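Local atomic coordinates of Mec-8 protein (Caenorhabditis elegans, PDB entry 6DG0), a protein that probably binds RNA as a nuclear splicing factor, represented here by its C-terminal RNA recognition motif, crystallised with the nucleic acid AGCACA. Residues K25-F30 and T55-S60. The protein carries 2 engineered substitutions. Numbering follows the deposited sequence.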
# COMPACT_ATOMS: atom_id res chain seq x y z
N LYS A 25 -2.57 -0.81 -8.45
CA LYS A 25 -2.33 -1.50 -9.73
C LYS A 25 -2.25 -0.50 -10.89
O LYS A 25 -1.73 -0.82 -11.95
CB LYS A 25 -3.43 -2.53 -10.00
CG LYS A 25 -3.08 -3.59 -11.02
CD LYS A 25 -4.25 -4.56 -11.18
CE LYS A 25 -3.92 -5.68 -12.15
NZ LYS A 25 -2.77 -6.50 -11.68
N ALA A 26 -2.75 0.71 -10.66
CA ALA A 26 -2.73 1.75 -11.69
C ALA A 26 -1.32 2.27 -11.95
O ALA A 26 -1.09 3.00 -12.92
CB ALA A 26 -3.64 2.90 -11.28
N PHE A 27 -0.38 1.89 -11.09
CA PHE A 27 1.01 2.33 -11.24
C PHE A 27 1.93 1.20 -11.68
O PHE A 27 1.76 0.05 -11.28
CB PHE A 27 1.50 2.95 -9.93
CG PHE A 27 0.81 4.24 -9.59
CD1 PHE A 27 -0.41 4.23 -8.93
CD2 PHE A 27 1.36 5.45 -9.96
CE1 PHE A 27 -1.05 5.41 -8.63
CE2 PHE A 27 0.72 6.63 -9.67
CZ PHE A 27 -0.49 6.62 -9.00
N SER A 28 2.91 1.55 -12.50
CA SER A 28 3.81 0.58 -13.11
C SER A 28 4.59 -0.24 -12.08
O SER A 28 5.12 0.30 -11.11
CB SER A 28 4.78 1.29 -14.05
OG SER A 28 5.66 0.36 -14.67
N GLY A 29 4.65 -1.55 -12.31
CA GLY A 29 5.47 -2.44 -11.51
C GLY A 29 4.77 -3.11 -10.35
O GLY A 29 5.41 -3.80 -9.55
N PHE A 30 3.45 -2.93 -10.25
CA PHE A 30 2.66 -3.54 -9.18
C PHE A 30 2.69 -5.06 -9.24
O PHE A 30 2.27 -5.65 -10.24
CB PHE A 30 1.21 -3.06 -9.23
CG PHE A 30 0.31 -3.76 -8.25
CD1 PHE A 30 0.27 -3.38 -6.92
CD2 PHE A 30 -0.50 -4.80 -8.67
CE1 PHE A 30 -0.56 -4.03 -6.02
CE2 PHE A 30 -1.33 -5.46 -7.77
CZ PHE A 30 -1.36 -5.07 -6.45
N THR A 55 8.98 3.74 -5.14
CA THR A 55 9.17 5.14 -4.78
C THR A 55 8.22 6.02 -5.59
O THR A 55 7.57 6.92 -5.06
CB THR A 55 10.62 5.60 -5.02
OG1 THR A 55 11.50 4.81 -4.20
CG2 THR A 55 10.79 7.06 -4.65
N GLN A 56 8.15 5.73 -6.89
CA GLN A 56 7.31 6.48 -7.82
C GLN A 56 5.84 6.43 -7.40
O GLN A 56 5.14 7.44 -7.44
CB GLN A 56 7.48 5.91 -9.23
CG GLN A 56 6.60 6.51 -10.30
CD GLN A 56 6.83 5.86 -11.65
OE1 GLN A 56 7.96 5.50 -11.98
NE2 GLN A 56 5.77 5.71 -12.43
N ALA A 57 5.40 5.24 -6.99
CA ALA A 57 4.03 5.04 -6.54
C ALA A 57 3.76 5.65 -5.16
O ALA A 57 2.67 6.17 -4.92
CB ALA A 57 3.69 3.56 -6.53
N MET A 58 4.75 5.59 -4.27
CA MET A 58 4.57 6.13 -2.92
C MET A 58 4.38 7.64 -2.96
O MET A 58 3.48 8.18 -2.31
CB MET A 58 5.77 5.77 -2.03
CG MET A 58 5.69 6.41 -0.65
SD MET A 58 7.00 5.88 0.47
CE MET A 58 8.42 6.59 -0.34
N ILE A 59 5.24 8.32 -3.71
CA ILE A 59 5.15 9.77 -3.89
C ILE A 59 3.81 10.16 -4.50
O ILE A 59 3.17 11.11 -4.05
CB ILE A 59 6.31 10.30 -4.76
CG1 ILE A 59 7.55 10.59 -3.90
CG2 ILE A 59 5.93 11.62 -5.40
CD1 ILE A 59 8.21 9.38 -3.28
N SER A 60 3.39 9.42 -5.52
CA SER A 60 2.16 9.73 -6.25
C SER A 60 0.89 9.51 -5.43
O SER A 60 -0.07 10.27 -5.55
CB SER A 60 2.09 8.90 -7.53
OG SER A 60 3.12 9.26 -8.43
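The carbonyl oxygen of Gln-56 is gripped twice by Ser-60, the residue whose CB meets the ring of Phe-27 across the contact. Ser-60 OG donates to Gln-56 O at 2.9 Å, while the helical bond from Ser-60 N to the same oxygen is longer, 3.3 Å; the two donors arrive from opposite faces of the carbonyl plane. Serine suits this place because its hydroxyl, set beside its own backbone N (chi1 -65°), can fold back onto the preceding helical turn, leaving its CB to touch the ring. That CB lies 3.4 Å from Phe-27 CE2, with CZ slightly farther off, and approaches the ring obliquely.

Nearer the backbone, Phe-27 CB rests against Ala-57 CB at 4.1 Å. The short alanine side chain lets the helix come near the loop: Phe-27 CA and Ala-57 CA lie 6.2 Å apart. Phenylalanine fits because its apolar ring is long enough to reach Ser-60, about one turn on, while its CB stays on Ala-57. Phe-27 also opens a type II beta turn closing at Phe-30, in which Gly-29 adopts positive phi (94°), a conformation that glycine, lacking a side chain, takes up readily.

The loop that follows helix 17-24 and leads into strand 30-37 thus packs on helix 51-61, with Tyr-48 of strand 42-48, in the four-stranded antiparallel sheet of the RNA recognition motif, touching both Phe-27 and Ala-57.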